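Local coordinates for ferrous iron transport protein B (Escherichia coli, PDB 3I8S), which takes up ferrous iron across the inner membrane in a GTP-driven system, its cytosolic domain, the part described here, binding and slowly hydrolysing GTP, at residues P180-P193 against A219-L233. Residues are numbered along the deposited sequence; the frame is centred on the assembly and turned at random. Where two conformers were deposited one is given.
Sequences PLLNEADSLAKVMP and AGEASQHLDAALARL
P180 and L181 both meet L233 where two antiparallel helices of the FeoB cytosolic helical domain, 180-191 and 226-233, pair at 169° with their axes 10.4 Å apart. CB of P180 lies 3.8 Å from CD2 of L233, and the L181 side chain crosses that of L233 at about a right angle; P240 of helix 240-259 touches both leucines. One turn on, E184 swings CG beside its own backbone N (chi1 -62°), where it packs 3.7 Å from CG of L233, and the bend at chi2 then brings the carboxylate to R232. The guanidinium grips it side-on: NE gives a 2.9 Å hydrogen bond to OE2, NH2 one of 3.0 Å to OE1, each oxygen met on its syn side. This two-bond salt bridge, with its planes 29° apart, fixes the rotation of both groups, while OE1 also rests against CB of A229. With an alanine here, the R232 guanidinium would probably lose its charge partner and be free to swing, and L233 would lose the methylene packed against its CG. L188 slides past H225, its CD2 on CB of the histidine, and sets CD1 against CD1 of L226. At the helix end, in the conformer given, V191 lays CG1 against the 3-10 turn at E221 and A222, and M192 lays CG on CB of A222 (3.6 Å) with SD over CB of A219; helix 198-210 backs this corner, R201 touching M192 and M208 touching A219. P193 brings CD to 3.7 Å from O of A219. A water joins the backbones here, donating to O of V191 and accepting from N of E221.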
loop_
_atom_site.group_PDB
_atom_site.type_symbol
_atom_site.label_atom_id
_atom_site.label_comp_id
_atom_site.label_asym_id
_atom_site.label_seq_id
_atom_site.Cartn_x
_atom_site.Cartn_y
_atom_site.Cartn_z
ATOM N N PRO A 180 22.867 -2.826 -7.671
ATOM C CA PRO A 180 22.669 -2.594 -9.117
ATOM C C PRO A 180 21.195 -2.315 -9.477
ATOM O O PRO A 180 20.923 -1.482 -10.349
ATOM C CB PRO A 180 23.196 -3.895 -9.753
ATOM C CG PRO A 180 24.106 -4.454 -8.767
ATOM C CD PRO A 180 23.474 -4.141 -7.439
ATOM N N LEU A 181 20.240 -2.978 -8.800
ATOM C CA LEU A 181 18.823 -2.752 -9.049
ATOM C C LEU A 181 18.477 -1.294 -8.770
ATOM O O LEU A 181 17.788 -0.655 -9.570
ATOM C CB LEU A 181 17.942 -3.688 -8.213
ATOM C CG LEU A 181 18.112 -5.201 -8.497
ATOM C CD1 LEU A 181 17.461 -6.112 -7.423
ATOM C CD2 LEU A 181 17.580 -5.541 -9.895
ATOM N N LEU A 182 18.960 -0.789 -7.632
ATOM C CA LEU A 182 18.699 0.594 -7.239
ATOM C C LEU A 182 19.318 1.563 -8.239
ATOM O O LEU A 182 18.663 2.544 -8.603
ATOM C CB LEU A 182 19.246 0.870 -5.857
ATOM C CG LEU A 182 18.545 0.151 -4.700
ATOM C CD1 LEU A 182 19.317 0.526 -3.450
ATOM C CD2 LEU A 182 17.049 0.511 -4.586
ATOM N N ASN A 183 20.552 1.284 -8.657
ATOM C CA ASN A 183 21.276 2.113 -9.650
ATOM C C ASN A 183 20.504 2.233 -10.954
ATOM O O ASN A 183 20.312 3.355 -11.489
ATOM C CB ASN A 183 22.664 1.557 -9.952
ATOM C CG ASN A 183 23.663 1.769 -8.816
ATOM O OD1 ASN A 183 23.412 2.500 -7.855
ATOM N ND2 ASN A 183 24.798 1.114 -8.925
ATOM N N GLU A 184 20.073 1.096 -11.486
ATOM C CA GLU A 184 19.285 1.093 -12.758
ATOM C C GLU A 184 17.920 1.748 -12.616
ATOM O O GLU A 184 17.478 2.484 -13.523
ATOM C CB GLU A 184 19.125 -0.329 -13.301
ATOM C CG GLU A 184 20.469 -1.010 -13.648
ATOM C CD GLU A 184 21.182 -0.419 -14.876
ATOM O OE1 GLU A 184 20.628 0.440 -15.600
ATOM O OE2 GLU A 184 22.310 -0.814 -15.108
ATOM N N ALA A 185 17.236 1.477 -11.496
ATOM C CA ALA A 185 15.936 2.082 -11.230
ATOM C C ALA A 185 16.083 3.592 -11.179
ATOM O O ALA A 185 15.279 4.302 -11.761
ATOM C CB ALA A 185 15.318 1.549 -9.922
ATOM N N ASP A 186 17.137 4.074 -10.536
ATOM C CA ASP A 186 17.375 5.498 -10.435
ATOM C C ASP A 186 17.718 6.116 -11.795
ATOM O O ASP A 186 17.239 7.200 -12.131
ATOM C CB ASP A 186 18.474 5.805 -9.426
ATOM C CG ASP A 186 18.633 7.299 -9.187
ATOM O OD1 ASP A 186 19.782 7.792 -9.312
ATOM O OD2 ASP A 186 17.601 7.980 -8.900
ATOM N N SER A 187 18.522 5.436 -12.597
ATOM C CA SER A 187 18.768 5.926 -13.966
ATOM C C SER A 187 17.488 6.005 -14.804
ATOM O O SER A 187 17.335 6.918 -15.599
ATOM C CB SER A 187 19.804 5.090 -14.680
ATOM O OG SER A 187 21.033 5.263 -14.023
ATOM N N LEU A 188 16.571 5.054 -14.648
ATOM C CA LEU A 188 15.297 5.173 -15.333
ATOM C C LEU A 188 14.529 6.347 -14.773
ATOM O O LEU A 188 14.029 7.165 -15.545
ATOM C CB LEU A 188 14.477 3.884 -15.244
ATOM C CG LEU A 188 15.099 2.658 -15.909
ATOM C CD1 LEU A 188 14.276 1.374 -15.601
ATOM C CD2 LEU A 188 15.312 2.837 -17.425
ATOM N N ALA A 189 14.482 6.452 -13.439
ATOM C CA ALA A 189 13.773 7.523 -12.752
ATOM C C ALA A 189 14.174 8.908 -13.277
ATOM O O ALA A 189 13.332 9.780 -13.435
ATOM C CB ALA A 189 14.042 7.467 -11.249
ATOM N N LYS A 190 15.468 9.090 -13.520
ATOM C CA LYS A 190 16.011 10.386 -13.963
ATOM C C LYS A 190 15.396 10.893 -15.265
ATOM O O LYS A 190 15.279 12.115 -15.470
ATOM C CB LYS A 190 17.516 10.290 -14.166
ATOM C CG LYS A 190 18.320 9.914 -12.937
ATOM C CD LYS A 190 19.823 9.892 -13.259
ATOM C CE LYS A 190 20.608 8.808 -12.492
ATOM N NZ LYS A 190 21.906 8.473 -13.236
ATOM N N VAL A 191 15.035 9.944 -16.127
ATOM C CA VAL A 191 14.474 10.196 -17.459
ATOM C C VAL A 191 12.956 10.435 -17.485
ATOM O O VAL A 191 12.434 10.996 -18.439
ATOM C CB VAL A 191 14.788 8.980 -18.368
ATOM C CG1 VAL A 191 13.944 8.989 -19.614
ATOM C CG2 VAL A 191 16.284 8.936 -18.676
ATOM N N MET A 192 12.255 9.997 -16.443
ATOM C CA MET A 192 10.789 10.019 -16.395
ATOM C C MET A 192 10.258 11.469 -16.254
ATOM O O MET A 192 11.046 12.381 -15.975
ATOM C CB MET A 192 10.287 9.182 -15.237
ATOM C CG MET A 192 10.700 7.722 -15.310
ATOM S SD MET A 192 9.932 6.758 -13.980
ATOM C CE MET A 192 10.856 5.231 -14.088
ATOM N N PRO A 193 8.945 11.695 -16.508
ATOM C CA PRO A 193 8.313 13.011 -16.286
ATOM C C PRO A 193 8.643 13.688 -14.944
ATOM O O PRO A 193 8.413 13.113 -13.866
ATOM C CB PRO A 193 6.810 12.703 -16.430
ATOM C CG PRO A 193 6.791 11.681 -17.521
ATOM C CD PRO A 193 7.995 10.759 -17.143
ATOM N N ALA A 219 6.117 6.147 -17.313
ATOM C CA ALA A 219 7.548 6.365 -17.245
ATOM C C ALA A 219 8.065 7.184 -18.414
ATOM O O ALA A 219 9.254 7.506 -18.486
ATOM C CB ALA A 219 8.257 5.011 -17.198
ATOM N N GLY A 220 7.172 7.534 -19.340
ATOM C CA GLY A 220 7.539 8.377 -20.446
ATOM C C GLY A 220 8.721 7.810 -21.191
ATOM O O GLY A 220 8.698 6.642 -21.566
ATOM N N GLU A 221 9.763 8.623 -21.350
ATOM C CA GLU A 221 10.956 8.268 -22.139
ATOM C C GLU A 221 11.790 7.118 -21.562
ATOM O O GLU A 221 12.564 6.488 -22.284
ATOM C CB GLU A 221 11.863 9.493 -22.283
ATOM C CG GLU A 221 11.236 10.677 -23.066
ATOM C CD GLU A 221 11.492 10.639 -24.553
ATOM O OE1 GLU A 221 12.226 9.729 -25.019
ATOM O OE2 GLU A 221 10.974 11.541 -25.260
ATOM N N ALA A 222 11.654 6.881 -20.258
ATOM C CA ALA A 222 12.350 5.824 -19.574
ATOM C C ALA A 222 12.121 4.472 -20.242
ATOM O O ALA A 222 13.009 3.642 -20.238
ATOM C CB ALA A 222 11.916 5.767 -18.064
ATOM N N SER A 223 10.926 4.257 -20.814
ATOM C CA SER A 223 10.583 2.946 -21.388
ATOM C C SER A 223 11.525 2.537 -22.535
ATOM O O SER A 223 11.795 1.352 -22.747
ATOM C CB SER A 223 9.074 2.853 -21.723
ATOM O OG SER A 223 8.843 2.561 -23.093
ATOM N N GLN A 224 12.099 3.526 -23.209
ATOM C CA GLN A 224 13.107 3.316 -24.249
ATOM C C GLN A 224 14.492 2.828 -23.758
ATOM O O GLN A 224 15.330 2.398 -24.558
ATOM C CB GLN A 224 13.273 4.617 -25.060
ATOM C CG GLN A 224 12.244 4.779 -26.151
ATOM C CD GLN A 224 12.606 4.005 -27.430
ATOM O OE1 GLN A 224 12.740 2.770 -27.413
ATOM N NE2 GLN A 224 12.763 4.732 -28.545
ATOM N N HIS A 225 14.724 2.900 -22.447
ATOM C CA HIS A 225 16.031 2.600 -21.865
ATOM C C HIS A 225 16.010 1.303 -21.067
ATOM O O HIS A 225 17.053 0.858 -20.570
ATOM C CB HIS A 225 16.459 3.773 -20.974
ATOM C CG HIS A 225 16.622 5.047 -21.731
ATOM N ND1 HIS A 225 17.759 5.342 -22.459
ATOM C CD2 HIS A 225 15.766 6.072 -21.933
ATOM C CE1 HIS A 225 17.594 6.512 -23.055
ATOM N NE2 HIS A 225 16.396 6.974 -22.747
ATOM N N LEU A 226 14.825 0.688 -21.003
ATOM C CA LEU A 226 14.578 -0.474 -20.160
ATOM C C LEU A 226 15.305 -1.723 -20.663
ATOM O O LEU A 226 15.922 -2.437 -19.889
ATOM C CB LEU A 226 13.064 -0.714 -20.029
ATOM C CG LEU A 226 12.696 -1.963 -19.251
ATOM C CD1 LEU A 226 13.209 -1.843 -17.836
ATOM C CD2 LEU A 226 11.191 -2.215 -19.315
ATOM N N ASP A 227 15.300 -1.964 -21.964
ATOM C CA ASP A 227 16.032 -3.130 -22.498
ATOM C C ASP A 227 17.542 -3.091 -22.203
ATOM O O ASP A 227 18.143 -4.115 -21.848
ATOM C CB ASP A 227 15.798 -3.289 -24.018
ATOM C CG ASP A 227 14.382 -3.772 -24.341
ATOM O OD1 ASP A 227 13.609 -4.014 -23.373
ATOM O OD2 ASP A 227 14.052 -3.921 -25.554
ATOM N N ALA A 228 18.141 -1.908 -22.355
ATOM C CA ALA A 228 19.557 -1.736 -22.076
ATOM C C ALA A 228 19.816 -1.948 -20.606
ATOM O O ALA A 228 20.801 -2.617 -20.242
ATOM C CB ALA A 228 20.039 -0.371 -22.519
ATOM N N ALA A 229 18.908 -1.444 -19.758
ATOM C CA ALA A 229 19.038 -1.626 -18.310
ATOM C C ALA A 229 18.955 -3.113 -17.933
ATOM O O ALA A 229 19.778 -3.603 -17.166
ATOM C CB ALA A 229 17.968 -0.839 -17.550
ATOM N N LEU A 230 17.974 -3.825 -18.490
ATOM C CA LEU A 230 17.848 -5.252 -18.190
ATOM C C LEU A 230 19.029 -6.081 -18.645
ATOM O O LEU A 230 19.397 -7.031 -17.962
ATOM C CB LEU A 230 16.564 -5.855 -18.739
ATOM C CG LEU A 230 15.335 -5.444 -17.947
ATOM C CD1 LEU A 230 14.092 -5.685 -18.833
ATOM C CD2 LEU A 230 15.269 -6.233 -16.596
ATOM N N ALA A 231 19.634 -5.713 -19.767
ATOM C CA ALA A 231 20.805 -6.403 -20.301
ATOM C C ALA A 231 21.982 -6.313 -19.342
ATOM O O ALA A 231 22.606 -7.327 -19.001
ATOM C CB ALA A 231 21.188 -5.835 -21.659
ATOM N N ARG A 232 22.252 -5.102 -18.868
ATOM C CA ARG A 232 23.259 -4.894 -17.849
ATOM C C ARG A 232 22.986 -5.750 -16.597
ATOM O O ARG A 232 23.888 -6.439 -16.072
ATOM C CB ARG A 232 23.334 -3.417 -17.487
ATOM C CG ARG A 232 23.881 -2.564 -18.609
ATOM C CD ARG A 232 24.290 -1.181 -18.131
ATOM N NE ARG A 232 23.121 -0.350 -17.845
ATOM C CZ ARG A 232 22.419 0.316 -18.766
ATOM N NH1 ARG A 232 22.735 0.277 -20.055
ATOM N NH2 ARG A 232 21.376 1.028 -18.402
ATOM N N LEU A 233 21.754 -5.699 -16.104
ATOM C CA LEU A 233 21.407 -6.421 -14.862
ATOM C C LEU A 233 21.553 -7.935 -15.018
ATOM O O LEU A 233 22.020 -8.624 -14.121
ATOM C CB LEU A 233 20.005 -6.078 -14.424
ATOM C CG LEU A 233 19.921 -4.682 -13.792
ATOM C CD1 LEU A 233 18.469 -4.222 -13.668
ATOM C CD2 LEU A 233 20.583 -4.663 -12.444
HETATM O O HOH W 1 9.886 10.809 -19.962
#